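Local coordinates for PmoF1 (Methylocystis sp. ATCC 49242, PDB 6P1E), which binds copper(II) through a PCuAC domain and probably acts as a copper chaperone in a methane-oxidizing bacterium, at residues B[2-5]-B[10-13]; B[14-19]-B[79-84]; B[31-36]-B[41-46]; B[102-107]-B[112-117]. All blocks are in the same frame, centred on the assembly; numbering follows the deposited sequence.

Interaction 1: B[2-5]-B[10-13]; sequences MHEY and LKVE
Tyr5 and Val12 form the hydrogen-bonded pair of an antiparallel beta ladder, in the N-terminal hairpin that joins strand 4-7 to strand 10-18. Tyr5 N donates to Val12 O at 2.8 Å, and Val12 N returns a nearly straight bond (176°) to Tyr5 O at 2.7 Å. Each of these carbonyls also receives a CA-H contact, Glu4 CA approaching Val12 O at 3.3 Å and Lys11 CA approaching Tyr5 O at 3.5 Å. The side chains of the pair share one face of the sheet, with CB of Tyr5 4.4 Å from CB of Val12. The tyrosine CG stands anti to the carbonyl carbon (chi1 -58°), which leaves Val12 O near the ring plane, at the ring edge; the phenol OH is hydrogen-bonded to Asp116 N on strand 111-120. On the other face Glu4 and Glu13 form the non-hydrogen-bonded pair, OE1 of Glu4 lying 4.4 Å from OE2 of Glu13. The copper beside Glu13, and Lys11 near Glu4, probably ease the repulsion between them. Glu13 belongs to a copper site, so this antiparallel hairpin places an acidic metal-site residue beside copper, against His14 of the second subunit.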
# COMPACT_ATOMS: atom_id res chain seq x y z
N MET B 2 14.64 -6.25 -1.98
CA MET B 2 13.42 -6.90 -2.46
C MET B 2 12.30 -5.86 -2.55
O MET B 2 12.35 -4.96 -3.38
CB MET B 2 13.04 -8.06 -1.54
CG MET B 2 13.20 -7.73 -0.06
SD MET B 2 12.15 -8.62 1.11
CE MET B 2 10.58 -7.78 0.89
N HIS B 3 11.27 -6.03 -1.73
CA HIS B 3 10.15 -5.09 -1.67
C HIS B 3 10.27 -4.14 -0.49
O HIS B 3 9.34 -3.37 -0.21
CB HIS B 3 8.83 -5.86 -1.60
CG HIS B 3 8.51 -6.57 -2.88
ND1 HIS B 3 9.48 -7.09 -3.70
CD2 HIS B 3 7.33 -6.81 -3.49
CE1 HIS B 3 8.91 -7.64 -4.76
NE2 HIS B 3 7.60 -7.48 -4.65
N GLU B 4 11.38 -4.22 0.24
CA GLU B 4 11.68 -3.25 1.28
C GLU B 4 13.14 -2.81 1.19
O GLU B 4 14.02 -3.61 0.86
CB GLU B 4 11.38 -3.81 2.67
CG GLU B 4 12.18 -5.02 3.09
CD GLU B 4 11.81 -5.49 4.49
OE1 GLU B 4 11.44 -4.64 5.33
OE2 GLU B 4 11.87 -6.71 4.75
N TYR B 5 13.36 -1.54 1.47
CA TYR B 5 14.69 -0.93 1.37
C TYR B 5 15.02 -0.20 2.66
O TYR B 5 14.23 0.59 3.16
CB TYR B 5 14.74 0.02 0.18
CG TYR B 5 14.40 -0.66 -1.12
CD1 TYR B 5 15.40 -1.21 -1.92
CD2 TYR B 5 13.08 -0.78 -1.55
CE1 TYR B 5 15.09 -1.84 -3.11
CE2 TYR B 5 12.77 -1.42 -2.73
CZ TYR B 5 13.78 -1.95 -3.51
OH TYR B 5 13.47 -2.58 -4.69
N LEU B 10 15.74 4.27 8.66
CA LEU B 10 14.48 4.29 7.93
C LEU B 10 14.27 2.99 7.18
O LEU B 10 15.22 2.33 6.76
CB LEU B 10 14.44 5.46 6.93
CG LEU B 10 14.83 6.84 7.44
CD1 LEU B 10 14.71 7.86 6.31
CD2 LEU B 10 13.97 7.25 8.62
N LYS B 11 13.01 2.62 7.01
CA LYS B 11 12.65 1.49 6.16
C LYS B 11 11.59 1.96 5.18
O LYS B 11 10.57 2.51 5.58
CB LYS B 11 12.14 0.30 6.97
CG LYS B 11 13.15 -0.26 7.96
CD LYS B 11 12.80 -1.68 8.35
CE LYS B 11 13.80 -2.24 9.35
NZ LYS B 11 13.40 -3.58 9.87
N VAL B 12 11.86 1.74 3.90
CA VAL B 12 10.89 2.05 2.85
C VAL B 12 10.29 0.72 2.43
O VAL B 12 10.97 -0.12 1.84
CB VAL B 12 11.55 2.75 1.65
CG1 VAL B 12 10.52 3.02 0.56
CG2 VAL B 12 12.22 4.04 2.10
N GLU B 13 9.00 0.55 2.70
CA GLU B 13 8.36 -0.73 2.51
C GLU B 13 7.37 -0.68 1.36
O GLU B 13 6.59 0.26 1.21
CB GLU B 13 7.67 -1.17 3.81
CG GLU B 13 8.66 -1.32 4.96
CD GLU B 13 8.03 -1.82 6.25
OE1 GLU B 13 6.84 -2.19 6.23
OE2 GLU B 13 8.72 -1.84 7.29

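Interaction 2: B[14-19]-B[79-84]; sequences HPWLRA and LAPGGA. With CU (copper (II) ion), chain E.
Trp16 meets Pro81 where strand 10-18, just past its corner at His14, faces the turn 80-83 that interrupts strand 75-91. From CB, the side chain leaves with CG between the backbone N and the carbonyl carbon (chi1 66°), a rotation that carries the indole toward the turn. CD1 lies in the plane of the His14 imidazole, at that ring's edge. NE1 gives its hydrogen to a water at 3.0 Å, and the same water donates to Leu79 O at 2.8 Å, so a polar bridge links the indole to the residue just before the turn. At the far end of the indole, CZ2 approaches CD of Pro81 at 3.9 Å and CH2 approaches CG of Pro81 at 4.1 Å. The Arg18 guanidinium carbon CZ sits in the indole plane, at its edge, while NH1 of Arg18 touches CG of Pro81 at 3.7 Å; its NH2 forms a salt bridge with Asp120. With CG and CD removed by an alanine here, the benzo end of Trp16 and NH1 of Arg18 would probably lose their contact with the turn, whose first corner would also be less rigid. Phe32 of the second subunit meets the indole edge-to-face and stacks on His14. NE2 of His14 binds copper at 2.0 Å, together with His34 of that subunit. Pro81 and Gly82 occupy the two corners of a type II beta turn, closed by Gly83 N to Ala80 O, and the strand it packs on carries one ligand of an intersubunit copper site.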
# COMPACT_ATOMS: atom_id res chain seq x y z
N HIS B 14 7.46 -1.71 0.53
CA HIS B 14 6.59 -1.93 -0.61
C HIS B 14 6.31 -0.67 -1.43
O HIS B 14 5.15 -0.29 -1.62
CB HIS B 14 5.28 -2.56 -0.16
CG HIS B 14 4.59 -3.29 -1.26
ND1 HIS B 14 3.91 -2.64 -2.27
CD2 HIS B 14 4.53 -4.61 -1.55
CE1 HIS B 14 3.44 -3.53 -3.12
NE2 HIS B 14 3.80 -4.74 -2.70
N PRO B 15 7.37 -0.02 -1.91
CA PRO B 15 7.17 1.11 -2.82
C PRO B 15 6.45 0.67 -4.08
O PRO B 15 6.76 -0.38 -4.65
CB PRO B 15 8.60 1.55 -3.14
CG PRO B 15 9.42 0.32 -2.95
CD PRO B 15 8.78 -0.41 -1.81
N TRP B 16 5.48 1.46 -4.52
CA TRP B 16 4.71 1.13 -5.71
C TRP B 16 4.15 2.39 -6.34
O TRP B 16 4.15 3.46 -5.74
CB TRP B 16 3.57 0.16 -5.38
CG TRP B 16 2.48 0.70 -4.50
CD1 TRP B 16 2.55 0.97 -3.16
CD2 TRP B 16 1.13 1.01 -4.89
NE1 TRP B 16 1.35 1.44 -2.70
CE2 TRP B 16 0.45 1.47 -3.75
CE3 TRP B 16 0.44 0.94 -6.10
CZ2 TRP B 16 -0.88 1.86 -3.77
CZ3 TRP B 16 -0.89 1.33 -6.13
CH2 TRP B 16 -1.53 1.78 -4.97
N LEU B 17 3.68 2.26 -7.57
CA LEU B 17 3.05 3.38 -8.23
C LEU B 17 1.89 2.94 -9.09
O LEU B 17 1.85 1.81 -9.57
CB LEU B 17 4.07 4.15 -9.07
CG LEU B 17 4.76 3.36 -10.18
CD1 LEU B 17 4.41 3.95 -11.54
CD2 LEU B 17 6.26 3.36 -9.96
N ARG B 18 0.95 3.86 -9.27
CA ARG B 18 -0.16 3.65 -10.17
C ARG B 18 0.18 4.30 -11.50
O ARG B 18 0.38 5.52 -11.56
CB ARG B 18 -1.45 4.22 -9.59
CG ARG B 18 -2.68 3.94 -10.42
CD ARG B 18 -3.90 3.82 -9.54
NE ARG B 18 -3.89 2.57 -8.78
CZ ARG B 18 -4.45 2.41 -7.58
NH1 ARG B 18 -5.06 3.42 -6.98
NH2 ARG B 18 -4.39 1.23 -6.98
N ALA B 19 0.27 3.49 -12.54
CA ALA B 19 0.68 3.95 -13.85
C ALA B 19 -0.29 4.99 -14.39
O ALA B 19 -1.44 5.05 -13.95
CB ALA B 19 0.79 2.78 -14.82
N LEU B 79 2.20 6.77 2.35
CA LEU B 79 1.87 7.44 1.10
C LEU B 79 0.94 6.49 0.35
O LEU B 79 1.35 5.40 -0.04
CB LEU B 79 3.12 7.76 0.27
CG LEU B 79 4.25 8.51 0.98
CD1 LEU B 79 5.33 8.91 -0.03
CD2 LEU B 79 3.74 9.73 1.73
N ALA B 80 -0.31 6.91 0.16
CA ALA B 80 -1.32 6.06 -0.46
C ALA B 80 -2.33 6.91 -1.20
O ALA B 80 -2.43 8.11 -0.94
CB ALA B 80 -2.01 5.20 0.60
N PRO B 81 -3.08 6.31 -2.14
CA PRO B 81 -4.09 7.07 -2.87
C PRO B 81 -5.02 7.85 -1.94
O PRO B 81 -5.53 7.28 -0.97
CB PRO B 81 -4.86 6.00 -3.64
CG PRO B 81 -3.88 4.90 -3.82
CD PRO B 81 -2.98 4.92 -2.62
N GLY B 82 -5.23 9.12 -2.23
CA GLY B 82 -6.09 9.97 -1.43
C GLY B 82 -5.34 10.75 -0.36
O GLY B 82 -5.89 11.67 0.25
N GLY B 83 -4.08 10.37 -0.13
CA GLY B 83 -3.26 11.02 0.88
C GLY B 83 -1.95 11.49 0.29
O GLY B 83 -1.85 11.70 -0.92
N ALA B 84 -0.94 11.67 1.14
CA ALA B 84 0.38 12.09 0.70
C ALA B 84 0.94 11.12 -0.34
O ALA B 84 0.68 9.91 -0.28
CB ALA B 84 1.33 12.20 1.89
CU CU E . 3.38 -6.26 -3.98
O HOH W 1 0.75 2.66 -0.04

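Interaction 3: B[31-36]-B[41-46]; sequences AFIHNN and DKLVAV. With CU (copper (II) ion), chain F.
Ile33 and Leu43 meet in the buried interior of the cupredoxin-like beta fold of the PCuAC domain, between a strand that carries a copper ligand and a strand that is not its hydrogen-bonded neighbour. Segments 31-36 and 41-46 are well separated, with the CA atoms of Ile33 and Leu43 9.5 Å apart, so side chains span the gap. The apolar link is light: CD1 of Ile33 reaches CD2 of Leu43 at 4.5 Å. Further along, Asn35 and Asp41 point toward each other's segments, and Asn35 ND2 comes within 3.9 Å of Asp41 N. The asparagine amide finds its bonds elsewhere. With CG anti to the backbone N (chi1 -173°), it is carried to the connection between the two strands and to strand 69-71, where OD1 accepts from Gly37 N and ND2 donates to Thr39 O and Leu71 O. Leu43 and Asp41 also lie against Phe107, and a classic beta bulge follows, Val44 and Ala45 together facing Val106.

Phe32 and His34 point away from segment 41-46, to the copper side. NE2 of His34 binds copper at 2.0 Å, His14 of the second subunit supplying another ligand, and CB of Phe32 lies 3.4 Å from the same metal. The buried Asp41 carboxylate is held by backbone N-H groups: OD2 accepts from Ala110 N, and OD1 from both Lys109 N and Lys42 N, the latter arriving at 2.7 Å on the anti side of the oxygen and 24° out of the carboxylate plane.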
# COMPACT_ATOMS: atom_id res chain seq x y z
N ALA B 31 4.17 4.44 -0.93
CA ALA B 31 5.07 3.62 -0.12
C ALA B 31 4.69 3.74 1.34
O ALA B 31 3.87 4.58 1.71
CB ALA B 31 6.52 4.04 -0.33
N PHE B 32 5.27 2.87 2.16
CA PHE B 32 5.17 2.98 3.60
C PHE B 32 6.56 3.25 4.14
O PHE B 32 7.47 2.45 3.95
CB PHE B 32 4.58 1.70 4.19
CG PHE B 32 3.32 1.24 3.51
CD1 PHE B 32 2.09 1.63 3.98
CD2 PHE B 32 3.39 0.45 2.38
CE1 PHE B 32 0.93 1.21 3.35
CE2 PHE B 32 2.23 0.03 1.74
CZ PHE B 32 1.00 0.42 2.23
N ILE B 33 6.72 4.37 4.84
CA ILE B 33 8.04 4.75 5.33
C ILE B 33 8.02 4.74 6.85
O ILE B 33 7.28 5.48 7.49
CB ILE B 33 8.46 6.13 4.81
CG1 ILE B 33 8.39 6.15 3.28
CG2 ILE B 33 9.88 6.47 5.27
CD1 ILE B 33 8.65 7.51 2.64
N HIS B 34 8.87 3.87 7.40
CA HIS B 34 9.00 3.69 8.84
C HIS B 34 10.27 4.36 9.31
O HIS B 34 11.35 4.08 8.79
CB HIS B 34 9.03 2.20 9.20
CG HIS B 34 7.77 1.46 8.86
ND1 HIS B 34 6.94 0.94 9.83
CD2 HIS B 34 7.19 1.16 7.68
CE1 HIS B 34 5.91 0.35 9.26
NE2 HIS B 34 6.04 0.47 7.95
N ASN B 35 10.14 5.25 10.29
CA ASN B 35 11.30 5.83 10.94
C ASN B 35 11.52 5.14 12.28
O ASN B 35 10.82 5.42 13.26
CB ASN B 35 11.13 7.34 11.13
CG ASN B 35 12.39 8.00 11.66
OD1 ASN B 35 13.36 7.32 12.03
ND2 ASN B 35 12.39 9.33 11.71
N ASN B 36 12.48 4.23 12.31
CA ASN B 36 12.77 3.45 13.51
C ASN B 36 13.87 4.10 14.35
O ASN B 36 14.36 3.49 15.31
CB ASN B 36 13.20 2.03 13.12
CG ASN B 36 12.09 1.26 12.43
OD1 ASN B 36 10.91 1.39 12.78
ND2 ASN B 36 12.45 0.45 11.44
N ASP B 41 13.39 12.81 10.27
CA ASP B 41 13.97 12.94 8.94
C ASP B 41 12.89 13.45 8.00
O ASP B 41 11.76 13.69 8.42
CB ASP B 41 14.53 11.59 8.46
CG ASP B 41 15.69 11.76 7.49
OD1 ASP B 41 15.78 12.80 6.81
OD2 ASP B 41 16.53 10.83 7.40
N LYS B 42 13.25 13.63 6.73
CA LYS B 42 12.31 14.12 5.73
C LYS B 42 12.62 13.51 4.38
O LYS B 42 13.79 13.40 4.01
CB LYS B 42 12.38 15.64 5.61
CG LYS B 42 12.15 16.42 6.90
CD LYS B 42 12.20 17.91 6.61
CE LYS B 42 12.13 18.74 7.88
NZ LYS B 42 12.22 20.20 7.60
N LEU B 43 11.59 13.14 3.63
CA LEU B 43 11.76 12.86 2.21
C LEU B 43 11.69 14.20 1.48
O LEU B 43 10.64 14.83 1.45
CB LEU B 43 10.70 11.89 1.69
CG LEU B 43 10.77 11.57 0.20
CD1 LEU B 43 12.04 10.82 -0.15
CD2 LEU B 43 9.54 10.79 -0.24
N VAL B 44 12.82 14.62 0.92
CA VAL B 44 12.92 15.97 0.35
C VAL B 44 12.96 15.97 -1.18
O VAL B 44 12.62 16.97 -1.81
CB VAL B 44 14.17 16.70 0.87
CG1 VAL B 44 14.06 16.91 2.38
CG2 VAL B 44 15.44 15.95 0.52
N ALA B 45 13.37 14.86 -1.78
CA ALA B 45 13.45 14.78 -3.23
C ALA B 45 13.34 13.35 -3.74
O ALA B 45 13.64 12.39 -3.03
CB ALA B 45 14.74 15.41 -3.72
N VAL B 46 12.90 13.23 -4.99
CA VAL B 46 12.83 11.95 -5.68
C VAL B 46 13.40 12.13 -7.08
O VAL B 46 13.03 13.07 -7.79
CB VAL B 46 11.38 11.43 -5.76
CG1 VAL B 46 11.29 10.19 -6.65
CG2 VAL B 46 10.85 11.13 -4.36
CU CU F . 4.71 -0.46 6.80

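Interaction 4: B[102-107]-B[112-117]; sequences EMTLVF and EVVIDA
Met103 O takes a nearly straight bond from Ile115 N at 2.8 Å (173°), and the same oxygen receives a CA-H contact from Val114. Ile115 O in turn accepts from Met103 N at 3.0 Å. Leu105 and Val113 exchange a second pair of backbone bonds, Leu105 N donating to Val113 O at 2.9 Å. This ladder belongs to the antiparallel beta hairpin of strands 100-107 and 111-120, the two segments running at 153° to each other.

On the face of Met103, Leu105, Val113 and Ile115, Ile115 CG1 lies between the backbone N and the carbonyl carbon (chi1 65°) and leans over strand 100-107. It approaches CB of Met103 at 4.0 Å, while the Ile115 side chain crosses that of Leu105 at about a right angle, CD1 to CD1 at 3.8 Å. Cut back to an alanine here, the side chain would probably leave a gap between Met103 and Leu105, freeing the leucine tip to shift. Beyond it, SD of Met103 packs on CB of Ala117 at 3.8 Å. Phe107 turns its ring edge to Val113, whose CG1 sits in the ring plane, 3.8 Å from CE2.

The opposite face is more polar. Thr104 OG1 lies beside CG2 of Val114. Glu112 runs alongside Val106, pointing the same way, so that its OE2 comes 3.9 Å from CG2 of Val106 while making a salt bridge with Lys47.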
# COMPACT_ATOMS: atom_id res chain seq x y z
N GLU B 102 12.93 2.13 -11.48
CA GLU B 102 14.03 2.52 -10.62
C GLU B 102 13.87 3.97 -10.23
O GLU B 102 13.62 4.83 -11.08
CB GLU B 102 15.37 2.29 -11.31
CG GLU B 102 16.57 2.65 -10.45
CD GLU B 102 17.88 2.22 -11.07
OE1 GLU B 102 18.35 2.90 -12.01
OE2 GLU B 102 18.45 1.21 -10.62
N MET B 103 14.03 4.24 -8.94
CA MET B 103 13.91 5.59 -8.41
C MET B 103 14.96 5.77 -7.33
O MET B 103 15.40 4.79 -6.72
CB MET B 103 12.52 5.85 -7.83
CG MET B 103 11.36 5.48 -8.74
SD MET B 103 9.78 5.50 -7.87
CE MET B 103 9.71 7.20 -7.30
N THR B 104 15.33 7.02 -7.07
CA THR B 104 16.19 7.34 -5.95
C THR B 104 15.43 8.25 -5.01
O THR B 104 14.99 9.33 -5.40
CB THR B 104 17.50 8.02 -6.40
OG1 THR B 104 18.19 7.18 -7.34
CG2 THR B 104 18.41 8.27 -5.20
N LEU B 105 15.27 7.81 -3.77
CA LEU B 105 14.65 8.63 -2.74
C LEU B 105 15.76 9.35 -2.00
O LEU B 105 16.78 8.74 -1.65
CB LEU B 105 13.81 7.79 -1.79
CG LEU B 105 12.77 6.87 -2.42
CD1 LEU B 105 12.02 6.09 -1.34
CD2 LEU B 105 11.80 7.64 -3.30
N VAL B 106 15.56 10.64 -1.75
CA VAL B 106 16.55 11.45 -1.06
C VAL B 106 15.99 11.93 0.26
O VAL B 106 15.01 12.68 0.30
CB VAL B 106 16.98 12.67 -1.91
CG1 VAL B 106 18.11 13.42 -1.24
CG2 VAL B 106 17.39 12.22 -3.31
N PHE B 107 16.60 11.47 1.35
CA PHE B 107 16.21 11.87 2.69
C PHE B 107 17.21 12.89 3.22
O PHE B 107 18.41 12.77 2.98
CB PHE B 107 16.13 10.65 3.61
CG PHE B 107 15.11 9.64 3.19
CD1 PHE B 107 13.78 9.78 3.57
CD2 PHE B 107 15.46 8.56 2.40
CE1 PHE B 107 12.83 8.86 3.18
CE2 PHE B 107 14.51 7.63 2.01
CZ PHE B 107 13.20 7.78 2.40
N GLU B 112 20.63 9.08 0.33
CA GLU B 112 19.94 8.53 -0.83
C GLU B 112 19.81 7.01 -0.78
O GLU B 112 20.69 6.32 -0.25
CB GLU B 112 20.67 8.95 -2.11
CG GLU B 112 20.82 10.46 -2.25
CD GLU B 112 21.35 10.88 -3.61
OE1 GLU B 112 21.83 10.01 -4.36
OE2 GLU B 112 21.28 12.09 -3.93
N VAL B 113 18.70 6.50 -1.31
CA VAL B 113 18.52 5.06 -1.46
C VAL B 113 17.86 4.79 -2.81
O VAL B 113 16.89 5.43 -3.18
CB VAL B 113 17.68 4.45 -0.31
CG1 VAL B 113 16.30 5.09 -0.22
CG2 VAL B 113 17.57 2.93 -0.47
N VAL B 114 18.43 3.85 -3.57
CA VAL B 114 17.86 3.45 -4.85
C VAL B 114 16.87 2.32 -4.61
O VAL B 114 17.18 1.34 -3.93
CB VAL B 114 18.94 3.01 -5.85
CG1 VAL B 114 18.31 2.53 -7.15
CG2 VAL B 114 19.91 4.14 -6.12
N ILE B 115 15.69 2.46 -5.20
CA ILE B 115 14.63 1.47 -5.03
C ILE B 115 14.10 1.04 -6.39
O ILE B 115 14.33 1.70 -7.40
CB ILE B 115 13.46 2.03 -4.19
CG1 ILE B 115 12.77 3.19 -4.92
CG2 ILE B 115 13.97 2.48 -2.83
CD1 ILE B 115 11.48 3.64 -4.26
N ASP B 116 13.39 -0.08 -6.39
CA ASP B 116 12.67 -0.55 -7.56
C ASP B 116 11.20 -0.59 -7.20
O ASP B 116 10.77 -1.43 -6.41
CB ASP B 116 13.18 -1.92 -8.01
CG ASP B 116 12.52 -2.40 -9.29
OD1 ASP B 116 12.11 -1.55 -10.11
OD2 ASP B 116 12.40 -3.63 -9.47
N ALA B 117 10.43 0.34 -7.75
CA ALA B 117 9.02 0.45 -7.43
C ALA B 117 8.21 -0.48 -8.32
O ALA B 117 8.42 -0.55 -9.52
CB ALA B 117 8.54 1.88 -7.57

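In the fold
Along the chain interaction 1 closes before interaction 2 opens; interaction 3 falls between the two segments of interaction 2, and interaction 4 comes last. Interactions 1 and 2 share strand 10-18, which pairs with strand 27-35 of interaction 3 and, in parallel, with strand 111-120 of interaction 4. The centres of interactions 1, 3 and 4 lie about 10 Å from one another, whereas interaction 2 is about 13 to 15 Å from each. The hairpins of interactions 1 and 4 pack through Tyr5 and through Leu10 on Phe107, and strand 41-47 joins interaction 3 to interaction 4. Interactions 1, 2 and 3 all touch the second subunit, bringing Glu13, His14 and His34 to the copper-bridged dimer interface; interaction 4 does not.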